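Local structure of prophenoloxidase b (Marsupenaeus japonicus, 3WKY) at residues Y233-L238 and Q579-T584; I505-K510 and Q658-T663; G176-S179 and H184-S187. The protein is a copper-containing prophenoloxidase of the type 3 family, a proenzyme whose active form probably oxidises monophenols and o-diphenols at a dicopper centre. One frame throughout, in Å; residues are numbered along the deposited sequence.

The three contacts lie on the same side of the chain's centre, with interaction 1 in the middle. Its centre is about 11 Å from that of interaction 2 and about 16 Å from that of interaction 3, while the centres of interactions 2 and 3 are about 26 Å apart. Along the chain, 176-179 and 184-187 pair first; then 233-238, 505-510, 579-584 and 658-663 follow, so interactions 1 and 2 cross. Helix 218-239, which also carries the copper-site residue His-226, meets Val-186 of interaction 3 and, through Met-235, Leu-507 of interaction 2. Copper-containing and ig-like regions are thus packed together through interaction 1.

Interaction 1: Y233-L238 and Q579-T584; sequences YNMERL and QVPRGT
Glu-236 of helix 218-239 and the backbone of Arg-582 provide the direct polar link. Arg-582 N donates to Glu-236 OE1 at 3.0 Å with an N-H...O angle of 161°, a fairly straight bond that approaches from above the carboxylate plane, 38° out of it. A water adds a second route, giving one hydrogen to Glu-236 OE1 at 2.9 Å and the other to Val-580 O at 2.9 Å. The other oxygen, OE2, is bound by Tyr-188 OH and also packs at 3.2 Å on Arg-582 CB. With CG anti to the backbone N (chi1 -150°) and a bend at chi2, the carboxylate reaches the loop. In the conformer given, Glu-236 OE2 and Arg-582 NE are 5.6 Å apart and do not pair. With an alanine here, Arg-582 N, the bridging water and Tyr-188 OH would probably all lose the acceptor that joins them to the helix.

Apolar packing comes from Met-235 and Pro-581, which lie alongside each other, with Met-235 SD 3.9 Å from Pro-581 CG. Around this pair, Phe-590 of strand 588-598 touches both residues, Pro-509 and Leu-507 of strand 501-509 meet Met-235 and Pro-581 respectively, and Ile-662 of strand 655-664 backs Pro-581, so the helix meets the ig-like sheet directly through Met-235, with the 579-584 loop packed beside it through Pro-581.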
ATOM      1  N   TYR A 233      22.051  15.091 -23.236  1.00 16.06           N
ATOM      2  CA  TYR A 233      21.972  15.016 -21.791  1.00 13.31           C
ATOM      3  C   TYR A 233      22.453  13.659 -21.308  1.00 13.07           C
ATOM      4  O   TYR A 233      23.239  13.571 -20.360  1.00 16.18           O
ATOM      5  CB  TYR A 233      20.535  15.229 -21.365  1.00 10.19           C
ATOM      6  CG  TYR A 233      20.277  15.214 -19.873  1.00 12.80           C
ATOM      7  CD1 TYR A 233      20.870  16.152 -19.025  1.00 14.46           C
ATOM      8  CD2 TYR A 233      19.391  14.289 -19.322  1.00 14.73           C
ATOM      9  CE1 TYR A 233      20.585  16.167 -17.647  1.00 16.23           C
ATOM     10  CE2 TYR A 233      19.107  14.288 -17.948  1.00 12.70           C
ATOM     11  CZ  TYR A 233      19.704  15.232 -17.125  1.00 16.75           C
ATOM     12  OH  TYR A 233      19.412  15.245 -15.774  1.00 16.06           O
ATOM     13  N   ASN A 234      21.979  12.597 -21.958  1.00 14.09           N
ATOM     14  CA  ASN A 234      22.425  11.263 -21.583  1.00 15.56           C
ATOM     15  C   ASN A 234      23.920  11.052 -21.773  1.00 14.69           C
ATOM     16  O   ASN A 234      24.541  10.316 -21.018  1.00 16.60           O
ATOM     17  CB  ASN A 234      21.658  10.184 -22.340  1.00 12.20           C
ATOM     18  CG  ASN A 234      20.361   9.800 -21.652  1.00 14.59           C
ATOM     19  OD1 ASN A 234      20.218   9.951 -20.424  1.00 16.52           O
ATOM     20  ND2 ASN A 234      19.410   9.278 -22.433  1.00 15.83           N
ATOM     21  N   MET A 235      24.509  11.680 -22.793  1.00 14.57           N
ATOM     22  CA  MET A 235      25.941  11.543 -22.967  1.00 16.03           C
ATOM     23  C   MET A 235      26.675  12.223 -21.829  1.00 15.87           C
ATOM     24  O   MET A 235      27.725  11.761 -21.377  1.00 17.56           O
ATOM     25  CB  MET A 235      26.378  12.113 -24.321  1.00 19.29           C
ATOM     26  CG  MET A 235      25.654  11.454 -25.460  1.00 16.12           C
ATOM     27  SD  MET A 235      26.277  11.941 -27.084  1.00 17.98           S
ATOM     28  CE  MET A 235      24.831  11.483 -28.016  1.00 17.30           C
ATOM     29  N   GLU A 236      26.104  13.318 -21.345  1.00 16.95           N
ATOM     30  CA  GLU A 236      26.673  13.999 -20.207  1.00 14.05           C
ATOM     31  C   GLU A 236      26.523  13.112 -18.952  1.00 15.99           C
ATOM     32  O   GLU A 236      27.455  13.008 -18.134  1.00 16.04           O
ATOM     33  CB  GLU A 236      25.971  15.356 -20.040  1.00 20.15           C
ATOM     34  CG  GLU A 236      26.807  16.446 -19.433  1.00 25.83           C
ATOM     35  CD  GLU A 236      27.912  16.987 -20.344  1.00 19.14           C
ATOM     36  OE1 GLU A 236      28.038  16.598 -21.541  1.00 20.66           O
ATOM     37  OE2 GLU A 236      28.676  17.820 -19.826  1.00 22.97           O
ATOM     38  N   ARG A 237      25.367  12.459 -18.802  1.00 17.30           N
ATOM     39  CA  ARG A 237      25.155  11.574 -17.646  1.00 14.66           C
ATOM     40  C   ARG A 237      26.159  10.409 -17.651  1.00 15.91           C
ATOM     41  O   ARG A 237      26.785  10.107 -16.632  1.00 17.40           O
ATOM     42  CB  ARG A 237      23.713  11.054 -17.606  1.00 16.70           C
ATOM     43  CG  ARG A 237      22.664  12.177 -17.411  1.00 14.53           C
ATOM     44  CD  ARG A 237      21.227  11.632 -17.424  1.00 15.56           C
ATOM     45  NE  ARG A 237      20.949  10.825 -16.232  1.00 15.48           N
ATOM     46  CZ  ARG A 237      20.549  11.321 -15.061  1.00 16.45           C
ATOM     47  NH1 ARG A 237      20.388  12.630 -14.894  1.00 14.36           N
ATOM     48  NH2 ARG A 237      20.332  10.505 -14.035  1.00 16.73           N
ATOM     49  N   LEU A 238      26.312   9.761 -18.799  1.00 15.16           N
ATOM     50  CA  LEU A 238      27.296   8.677 -18.914  1.00 19.18           C
ATOM     51  C   LEU A 238      28.707   9.174 -18.577  1.00 20.71           C
ATOM     52  O   LEU A 238      29.483   8.462 -17.924  1.00 19.80           O
ATOM     53  CB  LEU A 238      27.252   8.024 -20.309  1.00 18.40           C
ATOM     54  CG  LEU A 238      25.975   7.223 -20.613  1.00 21.89           C
ATOM     55  CD1 LEU A 238      25.885   6.852 -22.095  1.00 17.82           C
ATOM     56  CD2 LEU A 238      25.895   5.959 -19.754  1.00 20.52           C
ATOM     57  N   GLN A 579      29.009  21.961 -27.325  1.00 19.53           N
ATOM     58  CA  GLN A 579      29.030  21.235 -28.582  1.00 18.21           C
ATOM     59  C   GLN A 579      29.638  19.836 -28.443  1.00 15.88           C
ATOM     60  O   GLN A 579      29.305  18.926 -29.204  1.00 18.24           O
ATOM     61  CB  GLN A 579      29.820  22.049 -29.607  1.00 19.46           C
ATOM     62  CG  GLN A 579      29.923  21.448 -30.976  1.00 20.62           C
ATOM     63  CD  GLN A 579      30.555  22.445 -31.926  1.00 30.94           C
ATOM     64  OE1 GLN A 579      31.222  23.387 -31.477  1.00 22.14           O
ATOM     65  NE2 GLN A 579      30.331  22.270 -33.230  1.00 21.43           N
ATOM     66  N   VAL A 580      30.534  19.670 -27.473  1.00 17.90           N
ATOM     67  CA  VAL A 580      31.212  18.398 -27.255  1.00 16.92           C
ATOM     68  C   VAL A 580      30.736  17.843 -25.914  1.00 16.45           C
ATOM     69  O   VAL A 580      30.775  18.553 -24.909  1.00 20.16           O
ATOM     70  CB  VAL A 580      32.749  18.609 -27.240  1.00 21.01           C
ATOM     71  CG1 VAL A 580      33.501  17.309 -26.878  1.00 19.61           C
ATOM     72  CG2 VAL A 580      33.219  19.149 -28.613  1.00 19.12           C
ATOM     73  N   PRO A 581      30.271  16.582 -25.892  1.00 19.99           N
ATOM     74  CA  PRO A 581      29.926  15.970 -24.593  1.00 16.61           C
ATOM     75  C   PRO A 581      31.132  16.002 -23.647  1.00 21.89           C
ATOM     76  O   PRO A 581      32.268  15.969 -24.115  1.00 20.63           O
ATOM     77  CB  PRO A 581      29.580  14.525 -24.969  1.00 17.63           C
ATOM     78  CG  PRO A 581      29.066  14.624 -26.386  1.00 19.90           C
ATOM     79  CD  PRO A 581      29.944  15.700 -27.029  1.00 20.14           C
ATOM     80  N   ARG A 582      30.887  16.073 -22.341  1.00 18.69           N
ATOM     81  CA  ARG A 582      31.958  16.210 -21.347  0.62 17.09           C
ATOM     82  C   ARG A 582      33.067  15.174 -21.496  1.00 22.31           C
ATOM     83  O   ARG A 582      34.258  15.515 -21.468  1.00 19.98           O
ATOM     84  CB  ARG A 582      31.379  16.121 -19.929  0.62 17.51           C
ATOM     85  CG  ARG A 582      32.397  16.255 -18.792  0.62 19.59           C
ATOM     86  CD  ARG A 582      31.759  15.772 -17.481  0.62 19.41           C
ATOM     87  NE  ARG A 582      32.593  15.916 -16.285  0.62 20.70           N
ATOM     88  CZ  ARG A 582      33.467  15.007 -15.845  0.62 23.36           C
ATOM     89  NH1 ARG A 582      33.671  13.878 -16.515  0.62 15.71           N
ATOM     90  NH2 ARG A 582      34.156  15.234 -14.731  0.62 26.99           N
ATOM     91  N   GLY A 583      32.684  13.911 -21.655  1.00 18.12           N
ATOM     92  CA  GLY A 583      33.664  12.838 -21.668  1.00 19.71           C
ATOM     93  C   GLY A 583      34.202  12.595 -20.266  1.00 22.68           C
ATOM     94  O   GLY A 583      33.695  13.157 -19.282  1.00 19.17           O
ATOM     95  N   THR A 584      35.232  11.759 -20.159  1.00 20.72           N
ATOM     96  CA  THR A 584      35.725  11.322 -18.853  1.00 20.35           C
ATOM     97  C   THR A 584      37.213  11.600 -18.704  1.00 24.28           C
ATOM     98  O   THR A 584      37.914  11.848 -19.687  1.00 22.90           O
ATOM     99  CB  THR A 584      35.517   9.805 -18.643  1.00 18.72           C
ATOM    100  OG1 THR A 584      36.277   9.075 -19.624  1.00 19.04           O
ATOM    101  CG2 THR A 584      34.038   9.420 -18.780  1.00 20.05           C
TER
HETATM  102  O   HOH W   1      28.385  18.950 -23.280  1.00 18.55           O

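Interaction 2: I505-K510 and Q658-T663; sequences IFLAPK and QEVTIT
Lys-510, just beyond the end of strand 501-509, reaches Glu-659 within strand 655-664 by side chains alone; the backbones stay well apart, the nearest CA atoms, those of this pair, being 8.7 Å from each other. From CB, the lysine chain leaves with CG anti to the backbone N (chi1 -176°) and remains extended to its end, which carries it across the gap. Its CD is the first atom to approach the glutamate, 3.5 Å from Glu-659 OE2. CE passes the same oxygen at 3.6 Å. NZ then donates to Glu-659 OE2 at 2.9 Å, the hydrogen-bonded part of a salt bridge, arriving on the syn side and 28° out of the carboxylate plane. Glu-659 OE1 is farther off, 4.0 Å from Lys-510 NZ, so the ammonium engages one oxygen and does not straddle both. The two side chains cross at about a right angle.

Deeper in, Leu-507 CD1 touches Val-660 CG2 at 4.2 Å. Strands 501-509 and 655-664 are not neighbours in the mixed sheet of the ig-like region: strand 588-598 runs between them, bonding to the backbone of Phe-506 and Ala-508 and placing Phe-590 against Leu-507 and Ile-662. The chemistry is therefore divided, with buried aliphatic contact inside and a single-oxygen ion pair between partly exposed residues outside, where solvent would probably moderate its strength.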
ATOM      1  N   ILE A 505      26.628  13.685 -40.377  1.00 19.07           N
ATOM      2  CA  ILE A 505      27.571  13.192 -39.384  1.00 14.05           C
ATOM      3  C   ILE A 505      26.903  13.179 -38.010  1.00 19.80           C
ATOM      4  O   ILE A 505      26.354  14.195 -37.594  1.00 18.08           O
ATOM      5  CB  ILE A 505      28.809  14.082 -39.348  1.00 17.74           C
ATOM      6  CG1 ILE A 505      29.440  14.087 -40.755  1.00 20.95           C
ATOM      7  CG2 ILE A 505      29.787  13.592 -38.301  1.00 17.50           C
ATOM      8  CD1 ILE A 505      30.848  14.614 -40.828  1.00 27.49           C
ATOM      9  N   PHE A 506      26.934  12.031 -37.328  1.00 19.34           N
ATOM     10  CA  PHE A 506      26.236  11.883 -36.034  1.00 15.79           C
ATOM     11  C   PHE A 506      27.151  11.234 -35.001  1.00 17.24           C
ATOM     12  O   PHE A 506      28.071  10.494 -35.356  1.00 18.22           O
ATOM     13  CB  PHE A 506      24.953  11.045 -36.198  1.00 14.20           C
ATOM     14  CG  PHE A 506      23.867  11.741 -36.971  1.00 15.94           C
ATOM     15  CD1 PHE A 506      23.830  11.685 -38.356  1.00 20.96           C
ATOM     16  CD2 PHE A 506      22.881  12.465 -36.310  1.00 19.49           C
ATOM     17  CE1 PHE A 506      22.827  12.340 -39.071  1.00 25.06           C
ATOM     18  CE2 PHE A 506      21.878  13.116 -37.017  1.00 18.69           C
ATOM     19  CZ  PHE A 506      21.847  13.047 -38.397  1.00 25.61           C
ATOM     20  N   LEU A 507      26.884  11.503 -33.720  1.00 15.68           N
ATOM     21  CA  LEU A 507      27.733  11.044 -32.626  1.00 15.44           C
ATOM     22  C   LEU A 507      26.870  10.239 -31.653  1.00 20.00           C
ATOM     23  O   LEU A 507      25.699  10.575 -31.454  1.00 17.97           O
ATOM     24  CB  LEU A 507      28.309  12.252 -31.868  1.00 18.70           C
ATOM     25  CG  LEU A 507      29.397  12.025 -30.807  1.00 19.79           C
ATOM     26  CD1 LEU A 507      30.760  11.801 -31.470  1.00 22.59           C
ATOM     27  CD2 LEU A 507      29.469  13.199 -29.835  1.00 20.10           C
ATOM     28  N   ALA A 508      27.440   9.184 -31.069  1.00 18.20           N
ATOM     29  CA  ALA A 508      26.786   8.442 -29.979  1.00 16.74           C
ATOM     30  C   ALA A 508      27.843   7.718 -29.161  1.00 18.81           C
ATOM     31  O   ALA A 508      28.885   7.347 -29.688  1.00 17.90           O
ATOM     32  CB  ALA A 508      25.773   7.442 -30.534  1.00 20.70           C
ATOM     33  N   PRO A 509      27.585   7.505 -27.862  1.00 17.64           N
ATOM     34  CA  PRO A 509      28.562   6.709 -27.108  1.00 18.03           C
ATOM     35  C   PRO A 509      28.616   5.278 -27.638  1.00 17.25           C
ATOM     36  O   PRO A 509      27.616   4.763 -28.159  1.00 19.85           O
ATOM     37  CB  PRO A 509      27.989   6.700 -25.677  1.00 17.43           C
ATOM     38  CG  PRO A 509      27.030   7.855 -25.637  1.00 17.08           C
ATOM     39  CD  PRO A 509      26.459   7.961 -27.023  1.00 16.12           C
ATOM     40  N   LYS A 510      29.771   4.638 -27.514  1.00 19.69           N
ATOM     41  CA  LYS A 510      29.905   3.261 -27.960  1.00 19.26           C
ATOM     42  C   LYS A 510      29.347   2.272 -26.929  1.00 20.95           C
ATOM     43  O   LYS A 510      28.741   1.253 -27.293  1.00 20.56           O
ATOM     44  CB  LYS A 510      31.378   2.951 -28.277  1.00 20.61           C
ATOM     45  CG  LYS A 510      31.606   1.560 -28.846  1.00 27.90           C
ATOM     46  CD  LYS A 510      33.006   1.433 -29.453  1.00 28.00           C
ATOM     47  CE  LYS A 510      33.215   0.055 -30.087  1.00 33.51           C
ATOM     48  NZ  LYS A 510      34.574  -0.066 -30.692  1.00 37.71           N
ATOM     49  N   GLN A 658      33.535   6.027 -37.940  1.00 20.06           N
ATOM     50  CA  GLN A 658      34.770   6.460 -37.305  0.56 19.91           C
ATOM     51  C   GLN A 658      34.560   6.424 -35.782  1.00 27.72           C
ATOM     52  O   GLN A 658      33.443   6.178 -35.305  1.00 23.47           O
ATOM     53  CB  GLN A 658      35.166   7.846 -37.877  0.56 21.82           C
ATOM     54  CG  GLN A 658      35.931   8.830 -36.989  0.56 21.13           C
ATOM     55  CD  GLN A 658      37.439   8.714 -37.057  0.56 28.70           C
ATOM     56  OE1 GLN A 658      37.990   7.697 -37.486  0.56 24.08           O
ATOM     57  NE2 GLN A 658      38.123   9.772 -36.617  0.56 18.64           N
ATOM     58  N   GLU A 659      35.625   6.656 -35.030  1.00 23.82           N
ATOM     59  CA  GLU A 659      35.571   6.610 -33.585  1.00 26.75           C
ATOM     60  C   GLU A 659      36.432   7.740 -33.032  1.00 29.23           C
ATOM     61  O   GLU A 659      37.532   7.987 -33.535  1.00 24.56           O
ATOM     62  CB  GLU A 659      36.117   5.257 -33.139  1.00 29.45           C
ATOM     63  CG  GLU A 659      35.629   4.773 -31.816  1.00 37.07           C
ATOM     64  CD  GLU A 659      35.999   3.313 -31.560  1.00 42.10           C
ATOM     65  OE1 GLU A 659      37.067   3.068 -30.962  1.00 41.30           O
ATOM     66  OE2 GLU A 659      35.220   2.414 -31.956  1.00 37.73           O
ATOM     67  N   VAL A 660      35.933   8.454 -32.026  1.00 19.44           N
ATOM     68  CA  VAL A 660      36.745   9.463 -31.348  1.00 19.70           C
ATOM     69  C   VAL A 660      36.737   9.219 -29.848  1.00 26.05           C
ATOM     70  O   VAL A 660      35.848   8.532 -29.328  1.00 23.68           O
ATOM     71  CB  VAL A 660      36.278  10.912 -31.646  1.00 22.64           C
ATOM     72  CG1 VAL A 660      36.252  11.164 -33.149  1.00 24.01           C
ATOM     73  CG2 VAL A 660      34.915  11.196 -31.020  1.00 25.10           C
ATOM     74  N   THR A 661      37.743   9.757 -29.165  1.00 22.34           N
ATOM     75  CA  THR A 661      37.800   9.708 -27.711  1.00 21.70           C
ATOM     76  C   THR A 661      37.570  11.120 -27.198  1.00 22.05           C
ATOM     77  O   THR A 661      38.084  12.084 -27.772  1.00 21.67           O
ATOM     78  CB  THR A 661      39.171   9.180 -27.234  1.00 26.41           C
ATOM     79  OG1 THR A 661      39.350   7.843 -27.718  1.00 24.96           O
ATOM     80  CG2 THR A 661      39.270   9.179 -25.712  1.00 25.13           C
ATOM     81  N   ILE A 662      36.770  11.258 -26.143  1.00 19.53           N
ATOM     82  CA  ILE A 662      36.571  12.574 -25.539  1.00 17.83           C
ATOM     83  C   ILE A 662      37.026  12.534 -24.089  1.00 22.70           C
ATOM     84  O   ILE A 662      36.581  11.682 -23.314  1.00 20.86           O
ATOM     85  CB  ILE A 662      35.083  13.036 -25.611  1.00 21.48           C
ATOM     86  CG1 ILE A 662      34.594  13.019 -27.062  1.00 23.06           C
ATOM     87  CG2 ILE A 662      34.925  14.425 -24.985  1.00 19.78           C
ATOM     88  CD1 ILE A 662      33.176  13.525 -27.252  1.00 26.11           C
ATOM     89  N   THR A 663      37.902  13.464 -23.720  1.00 21.63           N
ATOM     90  CA  THR A 663      38.555  13.426 -22.422  1.00 22.80           C
ATOM     91  C   THR A 663      38.337  14.731 -21.676  1.00 23.29           C
ATOM     92  O   THR A 663      38.674  15.801 -22.178  1.00 24.64           O
ATOM     93  CB  THR A 663      40.065  13.163 -22.584  1.00 25.97           C
ATOM     94  OG1 THR A 663      40.259  11.834 -23.079  1.00 25.14           O
ATOM     95  CG2 THR A 663      40.799  13.314 -21.251  1.00 24.19           C
TER

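Interaction 3: G176-S179 and H184-S187; sequences GLSS and HRVS
Ser-178 OG and His-184 ND1 share a hydrogen bond of 2.8 Å, in which either atom could be the donor. The hydroxyl comes to the edge of the imidazole, near its plane, placed there by a chi1 of -75° that sets OG anti to the carbonyl carbon. The ring's other nitrogen, NE2, is hydrogen-bonded to Thr-175 OG1, so bonds at two corners hold its rotation.

Over one face lies Gly-176, whose CA makes a CH-pi contact 3.8 Å from the His-184 ring centroid and 23° off the ring normal. Gly-176 O lies over the same face, offset to the rim and 3.3 Å from His-184 CE1. The absence of a side chain lets the Gly-176 backbone lie this close to the ring. In the conformer given, Ser-187 OG lies near the rim of the opposite face.

Both segments belong to the loop between strand 165-169 and helix 187-190, in the copper-containing region. Ser-187 N bonds back to His-184 O at 3.0 Å, closing a beta turn, and Val-186 takes the N-cap position before the helix.

A water ties the segments once more, donating to Ser-178 O at 2.6 Å and accepting from Arg-185 NH1 at 2.8 Å in the guanidinium plane. The same arginine gives NH2 to Leu-240 O. Neighbouring subunits press on this loop: Ile-286 of a second subunit packs on Leu-177, and His-306 of a third on Ser-178.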
ATOM      1  N   GLY A 176      22.877  22.989  -4.321  1.00 41.89           N
ATOM      2  CA  GLY A 176      22.523  21.597  -4.105  1.00 32.02           C
ATOM      3  C   GLY A 176      23.808  20.950  -3.649  1.00 32.52           C
ATOM      4  O   GLY A 176      24.881  21.544  -3.782  1.00 31.58           O
ATOM      5  N   LEU A 177      23.717  19.749  -3.096  1.00 23.61           N
ATOM      6  CA  LEU A 177      24.900  19.092  -2.556  1.00 23.16           C
ATOM      7  C   LEU A 177      25.160  17.812  -3.336  1.00 24.09           C
ATOM      8  O   LEU A 177      24.468  16.815  -3.133  1.00 23.50           O
ATOM      9  CB  LEU A 177      24.668  18.778  -1.075  1.00 26.41           C
ATOM     10  CG  LEU A 177      25.805  18.114  -0.301  1.00 31.10           C
ATOM     11  CD1 LEU A 177      27.070  18.942  -0.428  1.00 37.96           C
ATOM     12  CD2 LEU A 177      25.403  17.967   1.155  1.00 27.74           C
ATOM     13  N   SER A 178      26.152  17.828  -4.225  1.00 23.88           N
ATOM     14  CA  SER A 178      26.374  16.678  -5.091  1.00 24.94           C
ATOM     15  C   SER A 178      26.622  15.402  -4.299  1.00 21.54           C
ATOM     16  O   SER A 178      26.211  14.319  -4.719  1.00 23.95           O
ATOM     17  CB  SER A 178      27.531  16.927  -6.075  1.00 27.36           C
ATOM     18  OG  SER A 178      27.137  17.808  -7.115  1.00 31.70           O
ATOM     19  N   SER A 179      27.285  15.517  -3.151  1.00 19.81           N
ATOM     20  CA  SER A 179      27.650  14.308  -2.422  1.00 19.59           C
ATOM     21  C   SER A 179      26.424  13.546  -1.918  1.00 24.39           C
ATOM     22  O   SER A 179      26.522  12.353  -1.629  1.00 24.35           O
ATOM     23  CB  SER A 179      28.615  14.608  -1.271  1.00 24.43           C
ATOM     24  OG  SER A 179      28.051  15.529  -0.361  1.00 29.51           O
ATOM     25  N   HIS A 184      22.463  16.402  -8.927  1.00 17.87           N
ATOM     26  CA  HIS A 184      23.173  17.676  -8.880  1.00 18.89           C
ATOM     27  C   HIS A 184      24.504  17.625  -9.640  1.00 20.01           C
ATOM     28  O   HIS A 184      25.020  18.677 -10.024  1.00 20.43           O
ATOM     29  CB  HIS A 184      23.381  18.151  -7.436  1.00 21.18           C
ATOM     30  CG  HIS A 184      23.875  19.559  -7.337  1.00 24.75           C
ATOM     31  ND1 HIS A 184      25.190  19.866  -7.063  1.00 30.55           N
ATOM     32  CD2 HIS A 184      23.236  20.744  -7.500  1.00 25.03           C
ATOM     33  CE1 HIS A 184      25.338  21.181  -7.048  1.00 30.60           C
ATOM     34  NE2 HIS A 184      24.170  21.736  -7.312  1.00 28.49           N
ATOM     35  N   ARG A 185      25.039  16.422  -9.869  1.00 18.02           N
ATOM     36  CA  ARG A 185      26.302  16.260 -10.604  1.00 19.68           C
ATOM     37  C   ARG A 185      26.211  16.817 -12.025  1.00 22.02           C
ATOM     38  O   ARG A 185      27.234  17.160 -12.628  1.00 19.97           O
ATOM     39  CB  ARG A 185      26.783  14.788 -10.655  1.00 21.74           C
ATOM     40  CG  ARG A 185      27.249  14.181  -9.301  1.00 24.38           C
ATOM     41  CD  ARG A 185      28.485  13.239  -9.447  1.00 20.78           C
ATOM     42  NE  ARG A 185      28.269  12.011 -10.236  1.00 25.55           N
ATOM     43  CZ  ARG A 185      27.647  10.915  -9.796  1.00 26.11           C
ATOM     44  NH1 ARG A 185      27.118  10.855  -8.564  1.00 23.65           N
ATOM     45  NH2 ARG A 185      27.529   9.867 -10.596  1.00 25.97           N
ATOM     46  N   VAL A 186      24.998  16.905 -12.564  1.00 17.10           N
ATOM     47  CA  VAL A 186      24.825  17.387 -13.937  1.00 17.88           C
ATOM     48  C   VAL A 186      24.080  18.734 -13.963  1.00 18.10           C
ATOM     49  O   VAL A 186      23.650  19.219 -15.012  1.00 17.62           O
ATOM     50  CB  VAL A 186      24.263  16.248 -14.882  1.00 22.65           C
ATOM     51  CG1 VAL A 186      22.913  15.746 -14.438  1.00 19.09           C
ATOM     52  CG2 VAL A 186      24.264  16.636 -16.367  1.00 22.32           C
ATOM     53  N   SER A 187      23.981  19.373 -12.801  1.00 16.46           N
ATOM     54  CA  SER A 187      23.315  20.667 -12.723  0.51 17.23           C
ATOM     55  C   SER A 187      24.051  21.753 -13.520  1.00 19.58           C
ATOM     56  O   SER A 187      23.416  22.662 -14.044  1.00 19.24           O
ATOM     57  CB  SER A 187      23.090  21.108 -11.269  0.51 20.49           C
ATOM     58  OG  SER A 187      24.298  21.488 -10.641  0.51 23.05           O
TER
HETATM   59  O   HOH W   2      26.540  12.310  -6.299  1.00 28.38           O